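Local coordinates for protein transcriptional regulator, LRP/AsnC family (Neisseria meningitidis, PDB 2P5V) that probably regulates transcription by sequence-specific DNA binding through a winged helix-turn-helix domain, and binds calcium, at residues Ile74-Ile78 against Thr108-Leu112; Asp87-Ser91 against Leu130-Val136. One frame throughout, in Å; residues are numbered along the deposited sequence.

Contact 1. Residues Ile74-Ile78 against Thr108-Leu112. With CA (calcium ion), chain B.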
ATOM      1  N   ILE G  74      -9.369  14.051   5.515  1.00 50.48           N
ATOM      2  CA  ILE G  74      -9.233  13.865   4.066  1.00 44.41           C
ATOM      3  C   ILE G  74      -7.766  13.940   3.665  1.00 44.75           C
ATOM      4  O   ILE G  74      -7.066  14.898   3.993  1.00 43.08           O
ATOM      5  CB  ILE G  74     -10.037  14.907   3.266  1.00 46.21           C
ATOM      6  CG1 ILE G  74     -11.484  14.970   3.774  1.00 45.81           C
ATOM      7  CG2 ILE G  74     -10.001  14.581   1.774  1.00 39.10           C
ATOM      8  CD1 ILE G  74     -12.281  16.163   3.264  1.00 50.25           C
ATOM      9  N   ARG G  75      -7.308  12.892   2.982  1.00 43.36           N
ATOM     10  CA  ARG G  75      -5.953  12.812   2.473  1.00 45.65           C
ATOM     11  C   ARG G  75      -5.943  13.194   0.994  1.00 42.06           C
ATOM     12  O   ARG G  75      -6.497  12.477   0.150  1.00 40.17           O
ATOM     13  CB  ARG G  75      -5.422  11.395   2.634  1.00 40.70           C
ATOM     14  CG  ARG G  75      -5.358  10.861   4.060  1.00 48.90           C
ATOM     15  CD  ARG G  75      -4.689   9.492   4.025  1.00 58.90           C
ATOM     16  NE  ARG G  75      -4.724   8.733   5.271  1.00 74.59           N
ATOM     17  CZ  ARG G  75      -4.172   7.518   5.428  1.00 92.89           C
ATOM     18  NH1 ARG G  75      -3.516   6.929   4.426  1.00 92.13           N
ATOM     19  NH2 ARG G  75      -4.264   6.876   6.593  1.00 87.29           N
ATOM     20  N   VAL G  76      -5.297  14.320   0.694  1.00 48.53           N
ATOM     21  CA  VAL G  76      -5.274  14.887  -0.654  1.00 46.98           C
ATOM     22  C   VAL G  76      -3.895  14.767  -1.299  1.00 46.27           C
ATOM     23  O   VAL G  76      -2.862  15.059  -0.673  1.00 43.54           O
ATOM     24  CB  VAL G  76      -5.729  16.384  -0.655  1.00 47.42           C
ATOM     25  CG1 VAL G  76      -5.751  16.954  -2.083  1.00 44.02           C
ATOM     26  CG2 VAL G  76      -7.106  16.512  -0.012  1.00 42.05           C
ATOM     27  N   SER G  77      -3.909  14.322  -2.551  1.00 39.47           N
ATOM     28  CA  SER G  77      -2.732  14.244  -3.379  1.00 44.86           C
ATOM     29  C   SER G  77      -2.828  15.404  -4.323  1.00 43.97           C
ATOM     30  O   SER G  77      -3.823  15.574  -5.039  1.00 39.17           O
ATOM     31  CB  SER G  77      -2.675  12.935  -4.185  1.00 42.53           C
ATOM     32  OG  SER G  77      -2.766  11.816  -3.329  1.00 63.68           O
ATOM     33  N   ILE G  78      -1.776  16.196  -4.317  1.00 42.05           N
ATOM     34  CA  ILE G  78      -1.699  17.375  -5.122  1.00 44.02           C
ATOM     35  C   ILE G  78      -1.242  16.963  -6.520  1.00 46.36           C
ATOM     36  O   ILE G  78      -0.545  15.958  -6.693  1.00 46.82           O
ATOM     37  CB  ILE G  78      -0.734  18.398  -4.452  1.00 44.61           C
ATOM     38  CG1 ILE G  78      -1.143  19.835  -4.782  1.00 49.13           C
ATOM     39  CG2 ILE G  78       0.736  18.096  -4.800  1.00 45.39           C
ATOM     40  CD1 ILE G  78      -2.478  20.218  -4.194  1.00 44.42           C
ATOM     41  N   THR G 108       0.861  11.085   2.183  1.00 44.90           N
ATOM     42  CA  THR G 108      -0.214  12.062   2.049  1.00 46.95           C
ATOM     43  C   THR G 108       0.368  13.481   1.912  1.00 48.27           C
ATOM     44  O   THR G 108       1.054  13.959   2.821  1.00 45.63           O
ATOM     45  CB  THR G 108      -1.142  11.991   3.265  1.00 47.37           C
ATOM     46  OG1 THR G 108      -1.724  10.681   3.338  1.00 47.77           O
ATOM     47  CG2 THR G 108      -2.234  13.045   3.191  1.00 44.82           C
ATOM     48  N   ASP G 109       0.101  14.142   0.782  1.00 45.83           N
ATOM     49  CA  ASP G 109       0.610  15.499   0.533  1.00 46.02           C
ATOM     50  C   ASP G 109      -0.012  16.531   1.476  1.00 49.41           C
ATOM     51  O   ASP G 109       0.697  17.357   2.063  1.00 38.73           O
ATOM     52  CB  ASP G 109       0.349  15.932  -0.917  1.00 48.61           C
ATOM     53  CG  ASP G 109       0.945  14.976  -1.924  1.00 49.34           C
ATOM     54  OD1 ASP G 109       1.735  14.108  -1.510  1.00 54.07           O
ATOM     55  OD2 ASP G 109       0.619  15.071  -3.123  1.00 48.43           O
ATOM     56  N   TYR G 110      -1.340  16.507   1.565  1.00 43.48           N
ATOM     57  CA  TYR G 110      -2.092  17.370   2.465  1.00 50.93           C
ATOM     58  C   TYR G 110      -3.093  16.562   3.280  1.00 46.02           C
ATOM     59  O   TYR G 110      -3.811  15.713   2.731  1.00 50.16           O
ATOM     60  CB  TYR G 110      -2.830  18.445   1.682  1.00 42.85           C
ATOM     61  CG  TYR G 110      -1.924  19.413   0.974  1.00 48.72           C
ATOM     62  CD1 TYR G 110      -1.425  20.528   1.633  1.00 49.31           C
ATOM     63  CD2 TYR G 110      -1.571  19.219  -0.354  1.00 47.13           C
ATOM     64  CE1 TYR G 110      -0.594  21.420   0.997  1.00 43.18           C
ATOM     65  CE2 TYR G 110      -0.747  20.105  -1.001  1.00 57.95           C
ATOM     66  CZ  TYR G 110      -0.258  21.209  -0.322  1.00 55.44           C
ATOM     67  OH  TYR G 110       0.557  22.100  -0.974  1.00 46.95           O
ATOM     68  N   LEU G 111      -3.129  16.810   4.586  1.00 47.58           N
ATOM     69  CA  LEU G 111      -4.174  16.246   5.441  1.00 45.55           C
ATOM     70  C   LEU G 111      -5.151  17.325   5.879  1.00 47.07           C
ATOM     71  O   LEU G 111      -4.754  18.314   6.483  1.00 48.76           O
ATOM     72  CB  LEU G 111      -3.589  15.583   6.665  1.00 46.83           C
ATOM     73  CG  LEU G 111      -4.659  14.869   7.508  1.00 55.43           C
ATOM     74  CD1 LEU G 111      -5.337  13.673   6.741  1.00 43.06           C
ATOM     75  CD2 LEU G 111      -4.047  14.422   8.824  1.00 47.84           C
ATOM     76  N   LEU G 112      -6.431  17.104   5.580  1.00 46.48           N
ATOM     77  CA  LEU G 112      -7.498  18.041   5.870  1.00 48.14           C
ATOM     78  C   LEU G 112      -8.423  17.461   6.936  1.00 49.91           C
ATOM     79  O   LEU G 112      -8.672  16.260   6.970  1.00 51.02           O
ATOM     80  CB  LEU G 112      -8.298  18.340   4.606  1.00 41.67           C
ATOM     81  CG  LEU G 112      -7.647  19.224   3.534  1.00 53.04           C
ATOM     82  CD1 LEU G 112      -6.349  18.632   3.021  1.00 50.12           C
ATOM     83  CD2 LEU G 112      -8.621  19.429   2.387  1.00 50.44           C
TER
HETATM   84 CA    CA B1003       2.413  11.873  -1.899  1.00 57.72          CA
HETATM   85  O   HOH W   1      -1.004  12.055  -1.182  1.00 48.24           O
HETATM   86  O   HOH W   2       1.040  13.701  -5.475  1.00 76.52           O
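With CG beside its backbone N (chi1 -57°), Asp109, from just before strand 110-116, reaches Ile78 at the end of strand 70-78 and splits its two oxygens between different partners. OD2 of Asp109 accepts the backbone N of Ile78 at 2.9 Å, on its anti side and somewhat out of the carboxylate plane, while Asp109 OD1 binds a calcium ion at 2.4 Å. A water lies within hydrogen-bonding distance of Ile78 O and Asp109 OD2, and a second water joins Ser77 OG to the backbone N of Asp109. The carboxylate thus continues, by side chain, the antiparallel pairing of strands 70-78 and 110-116 in the Lrp/AsnC ligand-binding domain. Ile74 with Leu112 and Val76 with Tyr110 are hydrogen-bonded pairs, Val76 N giving a nearly straight bond of 2.9 Å to Tyr110 O; Arg75 and Leu111 form the non-hydrogen-bonded pair between them.

The two faces differ. On one, Val76 CG2 lies 3.8 Å from Leu112 CD1, and Ile78 CD1 reaches Tyr110 CE2 at 3.6 Å; Phe88 of helix 84-94 covers this apolar side. On the other, the extended chain of Arg75 passes Thr108 at about a right angle, its CD 3.3 Å from Thr108 OG1, and the Arg75 guanidinium comes near that of Arg75 of a second subunit.

Glu107 O of the same chain and Asp138 OD2 of a third subunit also bind the calcium ion. One carboxylate therefore links the strand end to a metal site shared with another subunit, and the cation probably favours the ionised form of Asp109.

Contact 2. Residues Asp87-Ser91 against Leu130-Val136; sequences DFAAS and LLSHHGV
His133 NE2 and Ser91 OG share a hydrogen bond of 2.7 Å, and His134 NE2 donates a second, of 3.0 Å, to Asp87 OD2. Together they tie helix 84-94 to the connection between helix 119-130 and strand 136-150 in the alpha/beta ligand-binding domain of the Lrp/AsnC family, a connection built from two type I beta turns.

Ser91 OG lies in the plane of the His133 ring, and on its other nitrogen His133 ND1 accepts the backbone N of Gly135 at 3.0 Å, again in plane. Gripped at both nitrogens, the ring has its rotation fixed; a weak bond from NE2 to Asp87 O adds little. The bond from His134 is in its own ring plane too, but it meets Asp87 OD2 from above the carboxylate, the two planes standing 73° apart. With CG between backbone N and carbonyl carbon (chi1 59°), His134 is folded back so that His133 CE1 lies over one face of its ring, near the rim.

Farther in, Phe88 turns its edge to the face of His133 in a T-shaped pair, centroids 5.9 Å apart. His133 O and Val136 O both accept Lys80 NZ of a fourth subunit. At the inner end, Leu130 CD1 comes to the edge of the Phe88 ring, 3.9 Å from CE1, and Val136 CG2 lies 3.6 Å from that same CE1.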
ATOM      1  N   ASP G  87      -2.396  27.361  -5.324  1.00 45.58           N
ATOM      2  CA  ASP G  87      -3.823  27.484  -5.666  1.00 45.25           C
ATOM      3  C   ASP G  87      -4.727  26.679  -4.747  1.00 43.39           C
ATOM      4  O   ASP G  87      -5.859  27.086  -4.461  1.00 41.88           O
ATOM      5  CB  ASP G  87      -4.077  27.033  -7.109  1.00 40.20           C
ATOM      6  CG  ASP G  87      -3.484  27.977  -8.131  1.00 42.42           C
ATOM      7  OD1 ASP G  87      -3.145  29.136  -7.791  1.00 42.14           O
ATOM      8  OD2 ASP G  87      -3.353  27.548  -9.294  1.00 61.92           O
ATOM      9  N   PHE G  88      -4.235  25.526  -4.310  1.00 47.17           N
ATOM     10  CA  PHE G  88      -5.007  24.640  -3.453  1.00 45.87           C
ATOM     11  C   PHE G  88      -5.089  25.205  -2.040  1.00 47.86           C
ATOM     12  O   PHE G  88      -6.161  25.221  -1.429  1.00 45.86           O
ATOM     13  CB  PHE G  88      -4.396  23.230  -3.432  1.00 47.96           C
ATOM     14  CG  PHE G  88      -5.089  22.295  -2.478  1.00 43.17           C
ATOM     15  CD1 PHE G  88      -6.377  21.848  -2.746  1.00 46.09           C
ATOM     16  CD2 PHE G  88      -4.472  21.889  -1.302  1.00 48.19           C
ATOM     17  CE1 PHE G  88      -7.037  20.997  -1.870  1.00 49.11           C
ATOM     18  CE2 PHE G  88      -5.127  21.037  -0.414  1.00 55.02           C
ATOM     19  CZ  PHE G  88      -6.418  20.594  -0.705  1.00 47.14           C
ATOM     20  N   ALA G  89      -3.954  25.669  -1.520  1.00 47.12           N
ATOM     21  CA  ALA G  89      -3.932  26.329  -0.227  1.00 47.10           C
ATOM     22  C   ALA G  89      -4.907  27.516  -0.210  1.00 46.22           C
ATOM     23  O   ALA G  89      -5.626  27.722   0.771  1.00 47.88           O
ATOM     24  CB  ALA G  89      -2.514  26.783   0.119  1.00 43.71           C
ATOM     25  N   ALA G  90      -4.945  28.278  -1.303  1.00 43.50           N
ATOM     26  CA  ALA G  90      -5.820  29.449  -1.405  1.00 43.52           C
ATOM     27  C   ALA G  90      -7.306  29.086  -1.305  1.00 43.74           C
ATOM     28  O   ALA G  90      -8.086  29.768  -0.622  1.00 41.91           O
ATOM     29  CB  ALA G  90      -5.548  30.189  -2.707  1.00 49.45           C
ATOM     30  N   SER G  91      -7.696  28.023  -2.003  1.00 42.26           N
ATOM     31  CA  SER G  91      -9.083  27.550  -1.993  1.00 44.14           C
ATOM     32  C   SER G  91      -9.459  26.933  -0.651  1.00 45.65           C
ATOM     33  O   SER G  91     -10.560  27.141  -0.163  1.00 54.08           O
ATOM     34  CB  SER G  91      -9.297  26.517  -3.098  1.00 42.62           C
ATOM     35  OG  SER G  91      -8.922  27.045  -4.358  1.00 45.55           O
ATOM     36  N   LEU G 130     -13.916  19.621  -3.956  1.00 52.67           N
ATOM     37  CA  LEU G 130     -12.551  19.147  -3.789  1.00 50.45           C
ATOM     38  C   LEU G 130     -11.958  18.569  -5.076  1.00 51.36           C
ATOM     39  O   LEU G 130     -10.924  19.033  -5.545  1.00 47.95           O
ATOM     40  CB  LEU G 130     -12.506  18.095  -2.693  1.00 48.92           C
ATOM     41  CG  LEU G 130     -11.119  17.607  -2.279  1.00 49.32           C
ATOM     42  CD1 LEU G 130     -10.217  18.782  -1.911  1.00 49.66           C
ATOM     43  CD2 LEU G 130     -11.276  16.650  -1.128  1.00 56.15           C
ATOM     44  N   LEU G 131     -12.626  17.563  -5.641  1.00 46.99           N
ATOM     45  CA  LEU G 131     -12.050  16.770  -6.724  1.00 50.52           C
ATOM     46  C   LEU G 131     -12.032  17.538  -8.028  1.00 50.15           C
ATOM     47  O   LEU G 131     -11.197  17.271  -8.885  1.00 52.44           O
ATOM     48  CB  LEU G 131     -12.806  15.451  -6.895  1.00 50.96           C
ATOM     49  CG  LEU G 131     -12.648  14.486  -5.716  1.00 48.18           C
ATOM     50  CD1 LEU G 131     -13.521  13.254  -5.877  1.00 46.02           C
ATOM     51  CD2 LEU G 131     -11.192  14.081  -5.546  1.00 57.70           C
ATOM     52  N   SER G 132     -12.950  18.496  -8.153  1.00 45.94           N
ATOM     53  CA  SER G 132     -13.057  19.360  -9.322  1.00 55.73           C
ATOM     54  C   SER G 132     -11.933  20.400  -9.396  1.00 55.20           C
ATOM     55  O   SER G 132     -11.704  20.995 -10.454  1.00 57.22           O
ATOM     56  CB  SER G 132     -14.405  20.082  -9.299  1.00 53.02           C
ATOM     57  OG  SER G 132     -14.524  20.874  -8.129  1.00 53.93           O
ATOM     58  N   HIS G 133     -11.248  20.616  -8.277  1.00 47.69           N
ATOM     59  CA  HIS G 133     -10.180  21.600  -8.186  1.00 46.99           C
ATOM     60  C   HIS G 133      -8.995  21.156  -9.042  1.00 46.24           C
ATOM     61  O   HIS G 133      -8.507  20.030  -8.911  1.00 43.71           O
ATOM     62  CB  HIS G 133      -9.753  21.785  -6.723  1.00 46.35           C
ATOM     63  CG  HIS G 133      -8.918  23.009  -6.476  1.00 49.19           C
ATOM     64  ND1 HIS G 133      -7.653  23.165  -6.999  1.00 42.84           N
ATOM     65  CD2 HIS G 133      -9.154  24.119  -5.735  1.00 39.85           C
ATOM     66  CE1 HIS G 133      -7.150  24.320  -6.602  1.00 47.20           C
ATOM     67  NE2 HIS G 133      -8.042  24.919  -5.833  1.00 44.54           N
ATOM     68  N   HIS G 134      -8.544  22.056  -9.915  1.00 50.22           N
ATOM     69  CA  HIS G 134      -7.464  21.780 -10.884  1.00 47.73           C
ATOM     70  C   HIS G 134      -6.150  21.347 -10.236  1.00 49.42           C
ATOM     71  O   HIS G 134      -5.352  20.671 -10.859  1.00 46.26           O
ATOM     72  CB  HIS G 134      -7.209  23.009 -11.766  1.00 50.86           C
ATOM     73  CG  HIS G 134      -6.816  24.243 -11.002  1.00 54.21           C
ATOM     74  ND1 HIS G 134      -7.737  25.165 -10.546  1.00 53.42           N
ATOM     75  CD2 HIS G 134      -5.600  24.709 -10.624  1.00 43.50           C
ATOM     76  CE1 HIS G 134      -7.106  26.145  -9.923  1.00 57.42           C
ATOM     77  NE2 HIS G 134      -5.809  25.893  -9.956  1.00 51.00           N
ATOM     78  N   GLY G 135      -5.929  21.765  -8.994  1.00 50.32           N
ATOM     79  CA  GLY G 135      -4.748  21.377  -8.229  1.00 52.50           C
ATOM     80  C   GLY G 135      -4.804  19.994  -7.609  1.00 52.17           C
ATOM     81  O   GLY G 135      -3.763  19.466  -7.211  1.00 55.80           O
ATOM     82  N   VAL G 136      -6.000  19.401  -7.538  1.00 47.07           N
ATOM     83  CA  VAL G 136      -6.205  18.140  -6.825  1.00 47.19           C
ATOM     84  C   VAL G 136      -6.173  16.940  -7.768  1.00 42.75           C
ATOM     85  O   VAL G 136      -7.000  16.823  -8.662  1.00 43.49           O
ATOM     86  CB  VAL G 136      -7.543  18.144  -6.022  1.00 51.35           C
ATOM     87  CG1 VAL G 136      -7.813  16.774  -5.386  1.00 39.11           C
ATOM     88  CG2 VAL G 136      -7.515  19.238  -4.952  1.00 47.19           C
TER

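Phe88 connects the two contacts: in contact 2 it belongs to the helix, and its CE2 also meets Tyr110 CG of contact 1 at 3.9 Å. Contact 1 is a largely buried pairing of two neighbouring strands, regular in its backbone bonds, with a metal site at one end. Contact 2 is only partly buried and joins a helix to a connection of two type I turns, so side-chain bonds through histidines, serine and aspartate do the work that backbone bonds do in the sheet. Ile78 CD1 reaches Gly135 O and Phe88 CB, and Ile74 meets Leu130, making the apolar side of contact 1 continuous with the inner end of contact 2.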